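Local coordinates for uncharacterized protein (Aeromonas hydrophila J-1, PDB 6R1J), which forms the AhlC component of the tripartite alpha-pore-forming toxin AHL and is caught here in its soluble, almost entirely helical state, at residues Q8-M13 against Q210-L214; E17-Q21 against Q34-G38. The protein carries 3 engineered substitutions. One frame throughout, in Å; residues are numbered along the deposited sequence.

In the fold
Both contacts use the short N-terminal helix 5-21, whose segments run roughly antiparallel to a segment of helix 163-236 in interaction 1 and to one of helix 28-70 in interaction 2. Their centres are 14 Å apart, so helix 5-21 is joined to one long helix near its start and to another near its end. Residues of helix 28-70 also meet interaction 1, through Val40 and Leu44, and Phe207 of helix 163-236 meets Ile20 and Val37 of interaction 2. A sodium ion belongs to the second contact; the side chain of Met13 is about 11 Å from a bound sodium ion. A separate sodium site involves Thr224 and Asp264. Both contacts reach a second subunit.

Interaction 1: residues Q8-M13 against Q210-L214; sequences QSIANM and QFGSL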
loop_
_atom_site.group_PDB
_atom_site.type_symbol
_atom_site.label_atom_id
_atom_site.label_comp_id
_atom_site.label_asym_id
_atom_site.label_seq_id
_atom_site.Cartn_x
_atom_site.Cartn_y
_atom_site.Cartn_z
ATOM N N GLN A 8 9.826 11.612 -20.555
ATOM C CA GLN A 8 9.591 11.422 -19.111
ATOM C C GLN A 8 9.605 9.936 -18.763
ATOM O O GLN A 8 10.202 9.591 -17.747
ATOM C CB GLN A 8 8.268 12.039 -18.698
ATOM C CG GLN A 8 8.347 13.560 -18.603
ATOM C CD GLN A 8 7.101 14.122 -17.969
ATOM O OE1 GLN A 8 6.585 13.557 -17.002
ATOM N NE2 GLN A 8 6.631 15.248 -18.488
ATOM N N SER A 9 8.896 9.143 -19.549
ATOM C CA SER A 9 8.718 7.692 -19.323
ATOM C C SER A 9 10.103 7.059 -19.349
ATOM O O SER A 9 10.439 6.288 -18.443
ATOM C CB SER A 9 7.830 7.085 -20.376
ATOM O OG SER A 9 6.507 7.550 -20.259
ATOM N N ILE A 10 10.892 7.428 -20.358
ATOM C CA ILE A 10 12.277 6.927 -20.500
ATOM C C ILE A 10 13.085 7.283 -19.260
ATOM O O ILE A 10 13.682 6.366 -18.683
ATOM C CB ILE A 10 12.897 7.406 -21.815
ATOM C CG1 ILE A 10 12.261 6.677 -22.992
ATOM C CG2 ILE A 10 14.392 7.221 -21.776
ATOM C CD1 ILE A 10 12.618 7.252 -24.345
ATOM N N ALA A 11 13.069 8.543 -18.823
ATOM C CA ALA A 11 13.872 9.011 -17.681
ATOM C C ALA A 11 13.455 8.258 -16.412
ATOM O O ALA A 11 14.344 7.797 -15.661
ATOM C CB ALA A 11 13.724 10.506 -17.529
ATOM N N ASN A 12 12.154 8.122 -16.195
ATOM C CA ASN A 12 11.576 7.451 -15.010
ATOM C C ASN A 12 11.960 5.967 -15.030
ATOM O O ASN A 12 12.300 5.443 -13.967
ATOM C CB ASN A 12 10.067 7.671 -14.937
ATOM C CG ASN A 12 9.717 9.126 -14.686
ATOM O OD1 ASN A 12 10.513 9.829 -14.085
ATOM N ND2 ASN A 12 8.563 9.572 -15.156
ATOM N N MET A 13 11.866 5.325 -16.180
ATOM C CA MET A 13 12.264 3.907 -16.354
ATOM C C MET A 13 13.756 3.748 -16.041
ATOM O O MET A 13 14.081 2.798 -15.336
ATOM C CB MET A 13 11.960 3.425 -17.758
ATOM C CG MET A 13 10.485 3.173 -17.967
ATOM S SD MET A 13 10.061 2.857 -19.694
ATOM C CE MET A 13 10.536 1.143 -19.844
ATOM N N GLN A 210 5.399 3.128 -15.792
ATOM C CA GLN A 210 6.112 4.042 -16.723
ATOM C C GLN A 210 6.261 3.367 -18.087
ATOM O O GLN A 210 6.021 4.018 -19.140
ATOM C CB GLN A 210 7.455 4.439 -16.130
ATOM C CG GLN A 210 7.322 5.205 -14.826
ATOM C CD GLN A 210 6.859 6.633 -15.026
ATOM O OE1 GLN A 210 7.036 7.193 -16.111
ATOM N NE2 GLN A 210 6.265 7.195 -13.980
ATOM N N PHE A 211 6.595 2.080 -18.115
ATOM C CA PHE A 211 6.715 1.347 -19.397
ATOM C C PHE A 211 5.351 1.402 -20.091
ATOM O O PHE A 211 5.258 1.554 -21.326
ATOM C CB PHE A 211 7.147 -0.108 -19.159
ATOM C CG PHE A 211 7.888 -0.784 -20.281
ATOM C CD1 PHE A 211 7.945 -0.260 -21.564
ATOM C CD2 PHE A 211 8.532 -1.991 -20.046
ATOM C CE1 PHE A 211 8.697 -0.874 -22.565
ATOM C CE2 PHE A 211 9.212 -2.651 -21.066
ATOM C CZ PHE A 211 9.305 -2.090 -22.320
ATOM N N GLY A 212 4.272 1.177 -19.334
ATOM C CA GLY A 212 2.908 1.216 -19.907
ATOM C C GLY A 212 2.617 2.587 -20.543
ATOM O O GLY A 212 1.932 2.649 -21.579
ATOM N N SER A 213 3.056 3.677 -19.914
ATOM C CA SER A 213 2.833 5.041 -20.460
ATOM C C SER A 213 3.596 5.157 -21.781
ATOM O O SER A 213 3.059 5.713 -22.750
ATOM C CB SER A 213 3.236 6.088 -19.481
ATOM O OG SER A 213 2.328 6.084 -18.398
ATOM N N LEU A 214 4.813 4.626 -21.827
ATOM C CA LEU A 214 5.610 4.600 -23.079
ATOM C C LEU A 214 4.876 3.804 -24.163
ATOM O O LEU A 214 4.741 4.314 -25.305
ATOM C CB LEU A 214 7.014 4.074 -22.775
ATOM C CG LEU A 214 7.976 3.971 -23.967
ATOM C CD1 LEU A 214 9.425 4.063 -23.481
ATOM C CD2 LEU A 214 7.774 2.681 -24.744
HETATM O O HOH W 1 5.512 8.532 -17.762
#
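Met13 lays its terminal methyl over one face of the Phe211 ring in a CH-pi contact, with CE 3.5 Å from the ring centroid, while its sulfur stands obliquely to the ring in a Met-aromatic contact. The chain of Met13 bends at its last torsion (chi3 80°), and this turn carries CE over the ring. Met13 SD also packs on Leu214 CD1 at 4.0 Å. A flexible, unbranched methionine suits this place, since it can lie against both an aromatic ring and a leucine. Segments 8-13 and 210-214 run roughly antiparallel (155°), with axes 8.7 Å apart at closest, and the small Ser9 fits this approach, its CB 3.9 Å from Leu214 CB. Ser106 and Ala109 of helix 78-157 and Leu44 of helix 28-70 also pack on Phe211, making this the tight, apolar side.

The other flank is polar and hydrated. Asn12 ND2 donates to Gln210 OE1 over 3.0 Å at 157°, from above the carbonyl plane, the two amides standing nearly perpendicular. A water donates both to Gln210 OE1, at 2.6 Å, and to Ser9 OG, at 2.9 Å; the serine hydroxyl also bonds to Ile5 O. Asn12 OD1 has a weak bond from Arg196 of the second subunit. Asn12 ND2 and the water thus satisfy the oxygen of the buried Gln210, which probably helps to set the orientation of its amide.

Interaction 2: residues E17-Q21 against Q34-G38; sequences EATIQ and QQNVG. With NA (sodium ion), chain D.
Gln34 O is gripped from opposite faces of its carbonyl plane: Gln21 NE2 reaches it across the contact at 2.8 Å and 166°, and Gly38 N at 3.1 Å from within its own helix. Gln21 gets there by bending at its second torsion (chi2 -59°), which folds the amide back along helix 5-21, where NE2 also donates to Glu17 OE2 at 2.9 Å from above the carboxylate plane. Glutamine suits the position because one NH2 group can serve a backbone carbonyl and a carboxylate together. A second glutamine works in the reverse direction: the extended Gln34 sends NE2 to Ile20 O, 3.0 Å away and nearly straight at 171°, and bonds Phe23 O as well, so its NH2 group serves two backbone carbonyls.

Beneath these amides Ile20 CG2 meets Val37 CG2 at 3.9 Å, an apolar floor shared with Phe207 of helix 163-236. Glu17 OE2 lies 3.3 Å from Gly38 CA. Glu17 OE2 also binds the sodium ion, at 2.4 Å. Two waters are long ligands of the ion, one donating to Glu17 OE1 and the other to Gly38 O, which reaches the metal only through that water. With a cation and an amide N-H on one oxygen, Glu17 is probably kept ionised.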
loop_
_atom_site.group_PDB
_atom_site.type_symbol
_atom_site.label_atom_id
_atom_site.label_comp_id
_atom_site.label_asym_id
_atom_site.label_seq_id
_atom_site.Cartn_x
_atom_site.Cartn_y
_atom_site.Cartn_z
ATOM N N GLU A 17 15.055 1.380 -12.962
ATOM C CA GLU A 17 16.011 0.315 -13.344
ATOM C C GLU A 17 17.216 0.351 -12.398
ATOM O O GLU A 17 17.599 -0.725 -11.944
ATOM C CB GLU A 17 16.404 0.437 -14.813
ATOM C CG GLU A 17 17.182 -0.770 -15.350
ATOM C CD GLU A 17 18.691 -0.703 -15.227
ATOM O OE1 GLU A 17 19.201 0.397 -14.883
ATOM O OE2 GLU A 17 19.363 -1.767 -15.457
ATOM N N ALA A 18 17.796 1.514 -12.107
ATOM C CA ALA A 18 18.962 1.608 -11.204
ATOM C C ALA A 18 18.558 1.092 -9.815
ATOM O O ALA A 18 19.303 0.354 -9.170
ATOM C CB ALA A 18 19.424 3.035 -11.109
ATOM N N THR A 19 17.374 1.481 -9.349
ATOM C CA THR A 19 16.874 1.033 -8.042
ATOM C C THR A 19 16.616 -0.487 -8.081
ATOM O O THR A 19 16.969 -1.167 -7.086
ATOM C CB THR A 19 15.673 1.876 -7.620
ATOM O OG1 THR A 19 16.150 3.217 -7.576
ATOM C CG2 THR A 19 15.174 1.492 -6.251
ATOM N N ILE A 20 16.041 -0.987 -9.166
ATOM C CA ILE A 20 15.761 -2.439 -9.317
ATOM C C ILE A 20 17.077 -3.221 -9.261
ATOM O O ILE A 20 17.091 -4.283 -8.618
ATOM C CB ILE A 20 14.962 -2.703 -10.591
ATOM C CG1 ILE A 20 13.517 -2.212 -10.429
ATOM C CG2 ILE A 20 15.020 -4.178 -10.936
ATOM C CD1 ILE A 20 12.707 -2.224 -11.687
ATOM N N GLN A 21 18.167 -2.685 -9.810
ATOM C CA GLN A 21 19.450 -3.439 -9.816
ATOM C C GLN A 21 20.077 -3.472 -8.413
ATOM O O GLN A 21 20.901 -4.348 -8.207
ATOM C CB GLN A 21 20.452 -2.874 -10.819
ATOM C CG GLN A 21 19.947 -2.895 -12.250
ATOM C CD GLN A 21 19.577 -4.250 -12.800
ATOM O OE1 GLN A 21 19.823 -5.293 -12.188
ATOM N NE2 GLN A 21 18.926 -4.244 -13.958
ATOM N N GLN A 34 15.238 -8.128 -13.272
ATOM C CA GLN A 34 16.519 -7.359 -13.233
ATOM C C GLN A 34 17.192 -7.473 -14.602
ATOM O O GLN A 34 17.687 -6.439 -15.146
ATOM C CB GLN A 34 17.465 -7.860 -12.136
ATOM C CG GLN A 34 17.034 -7.470 -10.717
ATOM C CD GLN A 34 18.024 -7.875 -9.650
ATOM O OE1 GLN A 34 18.588 -8.957 -9.727
ATOM N NE2 GLN A 34 18.261 -7.023 -8.653
ATOM N N GLN A 35 17.211 -8.670 -15.171
ATOM C CA GLN A 35 17.884 -8.878 -16.479
ATOM C C GLN A 35 17.065 -8.174 -17.573
ATOM O O GLN A 35 17.655 -7.573 -18.442
ATOM C CB GLN A 35 18.041 -10.368 -16.754
ATOM C CG GLN A 35 19.071 -10.998 -15.823
ATOM C CD GLN A 35 20.453 -10.508 -16.173
ATOM O OE1 GLN A 35 20.854 -10.536 -17.343
ATOM N NE2 GLN A 35 21.158 -10.035 -15.159
ATOM N N ASN A 36 15.755 -8.378 -17.578
ATOM C CA ASN A 36 14.808 -7.771 -18.542
ATOM C C ASN A 36 14.968 -6.242 -18.524
ATOM O O ASN A 36 15.209 -5.676 -19.582
ATOM C CB ASN A 36 13.386 -8.207 -18.194
ATOM C CG ASN A 36 12.334 -7.753 -19.172
ATOM O OD1 ASN A 36 12.619 -6.956 -20.062
ATOM N ND2 ASN A 36 11.144 -8.330 -19.057
ATOM N N VAL A 37 14.842 -5.596 -17.365
ATOM C CA VAL A 37 14.892 -4.106 -17.308
ATOM C C VAL A 37 16.281 -3.631 -17.729
ATOM O O VAL A 37 16.380 -2.551 -18.331
ATOM C CB VAL A 37 14.478 -3.522 -15.953
ATOM C CG1 VAL A 37 13.039 -3.894 -15.663
ATOM C CG2 VAL A 37 15.392 -3.852 -14.804
ATOM N N GLY A 38 17.330 -4.354 -17.368
ATOM C CA GLY A 38 18.677 -4.008 -17.843
ATOM C C GLY A 38 18.724 -3.940 -19.360
ATOM O O GLY A 38 19.301 -2.957 -19.883
HETATM NA NA NA D . 21.736 -1.711 -15.894
HETATM O O HOH W 2 21.793 0.558 -14.006
HETATM O O HOH W 3 21.353 -1.919 -18.819
#